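Local coordinates for protein PmoD (Methylocystis sp. ATCC 49242, PDB 6CPD) that binds copper(I) between two copies of its periplasmic cupredoxin-like domain and probably serves copper handling in methane-oxidising bacteria, at residues C6-M9 / M14-I17; L108-R113 / Q118-F123. All blocks are in the same frame, centred on the assembly; numbering follows the deposited sequence.

Reading from the N terminus, residues 6-9 turn back almost at once on 14-17, so interaction 1 closes the short loop of the first beta hairpin, strands 7-10 and 13-20. Some ninety residues later 108-113 meets 118-123, and interaction 2 closes the somewhat longer connection of the hairpin formed by strands 103-112 and 118-127. The two contacts follow in series and neither encloses nor crosses the other. They belong to the two facing sheets of a cupredoxin-like sandwich, with centres 12 Å apart, and touch directly: Val8 CG2 lies 3.5 Å from Ala121 CB, and Ile17 CD1 lies 3.9 Å from Phe123 CD2.

Interaction 1: residues C6-M9 / M14-I17. With CU1 (copper (I) ion), chain D.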
ATOM      1  N   CYS B   6       1.359  -0.876   1.195  1.00 22.10           N
ATOM      2  CA  CYS B   6       1.026  -1.337  -0.146  1.00 25.55           C
ATOM      3  C   CYS B   6       0.355  -2.695  -0.057  1.00 23.49           C
ATOM      4  O   CYS B   6       0.992  -3.646   0.355  1.00 24.71           O
ATOM      5  CB  CYS B   6       2.295  -1.425  -1.014  1.00 27.78           C
ATOM      6  SG  CYS B   6       1.980  -1.996  -2.718  1.00 25.83           S
ATOM      7  N   MET B   7      -0.919  -2.809  -0.451  1.00 21.31           N
ATOM      8  CA  MET B   7      -1.635  -4.045  -0.120  1.00 23.33           C
ATOM      9  C   MET B   7      -2.756  -4.415  -1.064  1.00 24.62           C
ATOM     10  O   MET B   7      -3.287  -3.571  -1.762  1.00 25.79           O
ATOM     11  CB  MET B   7      -2.251  -3.927   1.283  1.00 19.87           C
ATOM     12  CG  MET B   7      -3.366  -2.862   1.346  1.00 22.23           C
ATOM     13  SD  MET B   7      -4.052  -2.506   2.981  1.00 27.56           S
ATOM     14  CE  MET B   7      -2.667  -1.591   3.711  1.00 28.43           C
ATOM     15  N   VAL B   8      -3.127  -5.692  -1.036  1.00 25.87           N
ATOM     16  CA  VAL B   8      -4.409  -6.140  -1.574  1.00 25.17           C
ATOM     17  C   VAL B   8      -5.218  -6.652  -0.366  1.00 25.27           C
ATOM     18  O   VAL B   8      -4.636  -7.149   0.585  1.00 25.07           O
ATOM     19  CB  VAL B   8      -4.224  -7.212  -2.659  1.00 28.62           C
ATOM     20  CG1 VAL B   8      -3.567  -8.446  -2.089  1.00 30.24           C
ATOM     21  CG2 VAL B   8      -5.540  -7.542  -3.298  1.00 30.41           C
ATOM     22  N   MET B   9      -6.533  -6.434  -0.352  1.00 23.04           N
ATOM     23  CA  MET B   9      -7.309  -6.667   0.860  1.00 23.80           C
ATOM     24  C   MET B   9      -8.404  -7.728   0.790  1.00 25.44           C
ATOM     25  O   MET B   9      -9.158  -7.771  -0.178  1.00 27.19           O
ATOM     26  CB  MET B   9      -7.941  -5.343   1.290  1.00 30.48           C
ATOM     27  CG  MET B   9      -6.909  -4.224   1.417  1.00 29.20           C
ATOM     28  SD  MET B   9      -7.691  -2.746   2.002  1.00 30.08           S
ATOM     29  CE  MET B   9      -8.559  -2.214   0.522  1.00 28.52           C
ATOM     30  N   MET B  14      -4.878  -8.681   5.006  1.00 27.62           N
ATOM     31  CA  MET B  14      -4.194  -7.998   3.906  1.00 26.32           C
ATOM     32  C   MET B  14      -3.070  -8.875   3.414  1.00 27.85           C
ATOM     33  O   MET B  14      -2.588  -9.763   4.133  1.00 29.14           O
ATOM     34  CB  MET B  14      -3.617  -6.629   4.331  1.00 25.42           C
ATOM     35  CG  MET B  14      -4.558  -5.730   5.129  1.00 34.45           C
ATOM     36  SD  MET B  14      -6.231  -5.718   4.440  1.00 38.11           S
ATOM     37  CE  MET B  14      -6.963  -4.342   5.342  1.00 40.56           C
ATOM     38  N   ILE B  15      -2.698  -8.658   2.159  1.00 23.67           N
ATOM     39  CA  ILE B  15      -1.472  -9.220   1.615  1.00 26.45           C
ATOM     40  C   ILE B  15      -0.598  -8.039   1.213  1.00 22.77           C
ATOM     41  O   ILE B  15      -1.002  -7.210   0.421  1.00 23.66           O
ATOM     42  CB  ILE B  15      -1.747 -10.132   0.426  1.00 30.77           C
ATOM     43  CG1 ILE B  15      -2.664 -11.283   0.863  1.00 27.88           C
ATOM     44  CG2 ILE B  15      -0.425 -10.673  -0.175  1.00 27.29           C
ATOM     45  CD1 ILE B  15      -3.079 -12.184  -0.295  1.00 31.75           C
ATOM     46  N   HIS B  16       0.572  -7.926   1.820  1.00 22.87           N
ATOM     47  CA  HIS B  16       1.442  -6.806   1.509  1.00 22.99           C
ATOM     48  C   HIS B  16       2.184  -7.112   0.220  1.00 23.69           C
ATOM     49  O   HIS B  16       2.603  -8.249  -0.024  1.00 27.67           O
ATOM     50  CB  HIS B  16       2.433  -6.549   2.649  1.00 25.56           C
ATOM     51  CG  HIS B  16       3.325  -5.374   2.418  1.00 28.81           C
ATOM     52  ND1 HIS B  16       4.642  -5.504   2.029  1.00 35.68           N
ATOM     53  CD2 HIS B  16       3.088  -4.042   2.510  1.00 27.22           C
ATOM     54  CE1 HIS B  16       5.181  -4.303   1.901  1.00 38.01           C
ATOM     55  NE2 HIS B  16       4.261  -3.401   2.191  1.00 33.33           N
ATOM     56  N   ILE B  17       2.366  -6.082  -0.583  1.00 20.29           N
ATOM     57  CA  ILE B  17       3.003  -6.212  -1.899  1.00 23.54           C
ATOM     58  C   ILE B  17       4.175  -5.239  -2.031  1.00 28.35           C
ATOM     59  O   ILE B  17       4.056  -4.068  -1.648  1.00 23.78           O
ATOM     60  CB  ILE B  17       1.981  -5.923  -3.022  1.00 28.31           C
ATOM     61  CG1 ILE B  17       0.853  -6.963  -2.983  1.00 24.53           C
ATOM     62  CG2 ILE B  17       2.669  -5.909  -4.396  1.00 27.88           C
ATOM     63  CD1 ILE B  17      -0.321  -6.617  -3.906  1.00 28.00           C
TER
HETATM   64 CU   CU1 D 202      -6.009  -1.350   2.653  1.00 30.30          CU
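Met9 CG stands anti to the carbonyl carbon (chi1 -53°), which lays the chain alongside Met14, and a bend at chi3 turns its CE aside from the run of the chain. Met14 takes a similar first torsion and folds back at chi2 (-43°), bringing its SD to 3.4 Å from Met9 CG. Across the same face, Met7 SD passes Met14 CG at 3.9 Å. The sulfurs of Met7 and Met9 both bind the copper(I) ion, Met7 SD at 2.3 Å and Met9 SD at the same length, whereas Met14 only packs beside these ligands. Met7 and Met9 of the second subunit complete the site, giving four thioether sulfurs, a soft donor set suited to copper(I).

The scaffold is an antiparallel beta hairpin on one sheet of the cupredoxin-like fold, its short strand axes 160° apart. Val8 and Ile15 form the hydrogen-bonded pair: Val8 N reaches Ile15 O at 3.0 Å in the carbonyl plane, and Ile15 N returns to Val8 O at 2.9 Å. Met7-His16 and Met9-Met14 flank it as non-hydrogen-bonded pairs, so the two metal ligands share a face. On the other face Val8 CG1 lies alongside Ile15 CB at 3.5 Å, and Phe123 packs on both Val8 and Ile17. Ile17 N approaches Cys6 O from above the carbonyl plane at 2.9 Å; the SG of this same Cys6 is tied to Cys30 by a disulfide. The His16 ring passes obliquely by that carbonyl, while its NE2 is hydrogen-bonded to Asp31 OD2 of the second subunit.

Interaction 2: residues L108-R113 / Q118-F123; sequences LVTLTR and QETAQF
Val109 CG2 meets the edge of the Phe123 ring near its plane, 3.8 Å from CE2, on the buried side of this contact. Here Phe123 CG sits between the backbone N and the carbonyl carbon (chi1 59°), a torsion that carries the ring edge toward Val109 on the partner strand. Ala121 and Leu111 share this inward face; Val8 and Phe10 of strand 7-10 pack on Ala121, and Leu55 packs on both Val109 and Leu111.

Strands 103-112 and 118-127 form an antiparallel beta hairpin within the second sheet of the cupredoxin-like sandwich. Reciprocal backbone bonds join Val109 with Ala121, where Ala121 N to Val109 O is 2.8 Å, and Leu111 with Glu119, where Glu119 N to Leu111 O is 3.0 Å.

The opposite face is largely polar and more open to solvent, with Gln118, Thr120 and Gln122 exposed, although Leu108 at its far end is buried. Thr110 OG1 and Thr120 OG1 share a hydrogen bond of 3.1 Å across a non-hydrogen-bonded backbone pair, and beside them Leu108 CD2 rests on the aliphatic Gln122 CG at 3.6 Å. Toward the turn, the inward face also gives way to charge: Arg113 NH2 forms a salt bridge with Glu119 OE1 at 3.2 Å. The carboxylate oxygen lies at the guanidinium edge, yet the donor comes from above the carboxylate plane, the two planes being 60° apart.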
ATOM      1  N   LEU B 108      -5.425  -9.979 -10.092  1.00 30.54           N
ATOM      2  CA  LEU B 108      -6.574 -10.641  -9.485  1.00 31.13           C
ATOM      3  C   LEU B 108      -6.112 -11.750  -8.558  1.00 31.44           C
ATOM      4  O   LEU B 108      -5.563 -12.748  -9.021  1.00 33.44           O
ATOM      5  CB  LEU B 108      -7.492 -11.231 -10.549  1.00 32.12           C
ATOM      6  CG  LEU B 108      -8.046 -10.240 -11.555  1.00 38.97           C
ATOM      7  CD1 LEU B 108      -8.804 -10.968 -12.664  1.00 40.78           C
ATOM      8  CD2 LEU B 108      -8.943  -9.282 -10.818  1.00 40.79           C
ATOM      9  N   VAL B 109      -6.332 -11.581  -7.264  1.00 27.75           N
ATOM     10  CA  VAL B 109      -5.952 -12.596  -6.289  1.00 26.22           C
ATOM     11  C   VAL B 109      -7.206 -13.337  -5.864  1.00 33.35           C
ATOM     12  O   VAL B 109      -8.143 -12.743  -5.336  1.00 33.33           O
ATOM     13  CB  VAL B 109      -5.271 -12.001  -5.044  1.00 30.73           C
ATOM     14  CG1 VAL B 109      -4.898 -13.117  -4.068  1.00 29.37           C
ATOM     15  CG2 VAL B 109      -4.038 -11.179  -5.432  1.00 32.19           C
ATOM     16  N   THR B 110      -7.235 -14.633  -6.110  1.00 31.37           N
ATOM     17  CA  THR B 110      -8.405 -15.412  -5.775  1.00 31.67           C
ATOM     18  C   THR B 110      -8.076 -16.392  -4.663  1.00 37.12           C
ATOM     19  O   THR B 110      -7.160 -17.199  -4.796  1.00 36.89           O
ATOM     20  CB  THR B 110      -8.933 -16.176  -7.000  1.00 35.26           C
ATOM     21  OG1 THR B 110      -9.107 -15.259  -8.088  1.00 35.13           O
ATOM     22  CG2 THR B 110     -10.268 -16.858  -6.677  1.00 36.54           C
ATOM     23  N   LEU B 111      -8.820 -16.301  -3.565  1.00 38.99           N
ATOM     24  CA  LEU B 111      -8.666 -17.230  -2.460  1.00 44.01           C
ATOM     25  C   LEU B 111      -9.791 -18.232  -2.445  1.00 45.38           C
ATOM     26  O   LEU B 111     -10.947 -17.891  -2.676  1.00 46.17           O
ATOM     27  CB  LEU B 111      -8.650 -16.520  -1.114  1.00 52.50           C
ATOM     28  CG  LEU B 111      -7.450 -15.717  -0.653  1.00 60.92           C
ATOM     29  CD1 LEU B 111      -7.754 -15.340   0.767  1.00 64.68           C
ATOM     30  CD2 LEU B 111      -6.181 -16.546  -0.726  1.00 68.62           C
ATOM     31  N   THR B 112      -9.465 -19.464  -2.111  1.00 44.48           N
ATOM     32  CA  THR B 112     -10.507 -20.436  -1.940  1.00 49.83           C
ATOM     33  C   THR B 112     -10.655 -20.683  -0.448  1.00 55.67           C
ATOM     34  O   THR B 112      -9.746 -21.220   0.191  1.00 53.79           O
ATOM     35  CB  THR B 112     -10.191 -21.757  -2.669  1.00 50.53           C
ATOM     36  OG1 THR B 112      -9.859 -21.492  -4.039  1.00 48.65           O
ATOM     37  CG2 THR B 112     -11.380 -22.693  -2.595  1.00 52.67           C
ATOM     38  N   ARG B 113     -11.791 -20.269   0.106  1.00 59.66           N
ATOM     39  CA  ARG B 113     -12.083 -20.567   1.493  1.00 63.77           C
ATOM     40  C   ARG B 113     -12.246 -22.074   1.476  1.00 74.64           C
ATOM     41  O   ARG B 113     -12.558 -22.641   0.432  1.00 78.67           O
ATOM     42  CB  ARG B 113     -13.354 -19.870   1.978  1.00 70.46           C
ATOM     43  CG  ARG B 113     -13.285 -18.356   2.042  1.00 74.38           C
ATOM     44  CD  ARG B 113     -12.546 -17.884   3.266  1.00 80.91           C
ATOM     45  NE  ARG B 113     -12.303 -16.449   3.194  1.00 81.02           N
ATOM     46  CZ  ARG B 113     -11.781 -15.734   4.182  1.00 79.69           C
ATOM     47  NH1 ARG B 113     -11.442 -16.333   5.313  1.00 81.78           N
ATOM     48  NH2 ARG B 113     -11.589 -14.428   4.035  1.00 75.33           N
ATOM     49  N   GLN B 118     -15.137 -18.875  -3.037  1.00 66.93           N
ATOM     50  CA  GLN B 118     -14.033 -18.125  -3.613  1.00 64.37           C
ATOM     51  C   GLN B 118     -14.232 -16.639  -3.387  1.00 61.65           C
ATOM     52  O   GLN B 118     -15.339 -16.124  -3.518  1.00 68.38           O
ATOM     53  CB  GLN B 118     -13.878 -18.428  -5.102  1.00 65.63           C
ATOM     54  CG  GLN B 118     -13.409 -19.844  -5.373  1.00 67.63           C
ATOM     55  CD  GLN B 118     -12.840 -20.008  -6.758  1.00 69.53           C
ATOM     56  OE1 GLN B 118     -11.717 -20.481  -6.927  1.00 67.05           O
ATOM     57  NE2 GLN B 118     -13.604 -19.595  -7.763  1.00 74.90           N
ATOM     58  N   GLU B 119     -13.151 -15.960  -3.030  1.00 53.25           N
ATOM     59  CA  GLU B 119     -13.156 -14.511  -2.922  1.00 47.22           C
ATOM     60  C   GLU B 119     -12.052 -13.968  -3.805  1.00 39.54           C
ATOM     61  O   GLU B 119     -10.938 -14.488  -3.802  1.00 36.90           O
ATOM     62  CB  GLU B 119     -12.962 -14.062  -1.472  1.00 53.61           C
ATOM     63  CG  GLU B 119     -13.898 -14.739  -0.482  1.00 65.04           C
ATOM     64  CD  GLU B 119     -13.787 -14.189   0.933  1.00 70.57           C
ATOM     65  OE1 GLU B 119     -12.795 -13.481   1.228  1.00 66.31           O
ATOM     66  OE2 GLU B 119     -14.698 -14.466   1.753  1.00 75.00           O
ATOM     67  N   THR B 120     -12.361 -12.950  -4.598  1.00 40.06           N
ATOM     68  CA  THR B 120     -11.340 -12.338  -5.436  1.00 38.05           C
ATOM     69  C   THR B 120     -11.100 -10.900  -5.006  1.00 39.87           C
ATOM     70  O   THR B 120     -12.040 -10.153  -4.749  1.00 48.33           O
ATOM     71  CB  THR B 120     -11.717 -12.403  -6.937  1.00 42.99           C
ATOM     72  OG1 THR B 120     -11.755 -13.773  -7.352  1.00 45.06           O
ATOM     73  CG2 THR B 120     -10.680 -11.674  -7.800  1.00 38.79           C
ATOM     74  N   ALA B 121      -9.834 -10.515  -4.926  1.00 30.93           N
ATOM     75  CA  ALA B 121      -9.496  -9.125  -4.643  1.00 29.20           C
ATOM     76  C   ALA B 121      -8.672  -8.601  -5.797  1.00 31.04           C
ATOM     77  O   ALA B 121      -7.965  -9.371  -6.453  1.00 31.82           O
ATOM     78  CB  ALA B 121      -8.741  -9.014  -3.336  1.00 28.96           C
ATOM     79  N   GLN B 122      -8.770  -7.298  -6.056  1.00 31.15           N
ATOM     80  CA  GLN B 122      -8.088  -6.677  -7.186  1.00 29.27           C
ATOM     81  C   GLN B 122      -7.063  -5.696  -6.680  1.00 35.17           C
ATOM     82  O   GLN B 122      -7.339  -4.950  -5.735  1.00 36.94           O
ATOM     83  CB  GLN B 122      -9.090  -5.948  -8.110  1.00 33.38           C
ATOM     84  CG  GLN B 122     -10.293  -6.783  -8.529  1.00 37.44           C
ATOM     85  CD  GLN B 122     -11.294  -6.015  -9.398  1.00 48.32           C
ATOM     86  OE1 GLN B 122     -11.040  -4.882  -9.813  1.00 51.13           O
ATOM     87  NE2 GLN B 122     -12.430  -6.644  -9.685  1.00 51.22           N
ATOM     88  N   PHE B 123      -5.854  -5.749  -7.223  1.00 29.02           N
ATOM     89  CA  PHE B 123      -4.985  -4.602  -7.041  1.00 29.55           C
ATOM     90  C   PHE B 123      -4.693  -4.009  -8.404  1.00 31.02           C
ATOM     91  O   PHE B 123      -4.223  -4.694  -9.330  1.00 28.87           O
ATOM     92  CB  PHE B 123      -3.722  -4.940  -6.265  1.00 34.47           C
ATOM     93  CG  PHE B 123      -2.858  -5.989  -6.875  1.00 34.90           C
ATOM     94  CD1 PHE B 123      -1.762  -5.637  -7.646  1.00 36.64           C
ATOM     95  CD2 PHE B 123      -3.058  -7.332  -6.566  1.00 41.56           C
ATOM     96  CE1 PHE B 123      -0.923  -6.615  -8.179  1.00 37.93           C
ATOM     97  CE2 PHE B 123      -2.212  -8.321  -7.079  1.00 41.76           C
ATOM     98  CZ  PHE B 123      -1.143  -7.957  -7.888  1.00 38.38           C
TER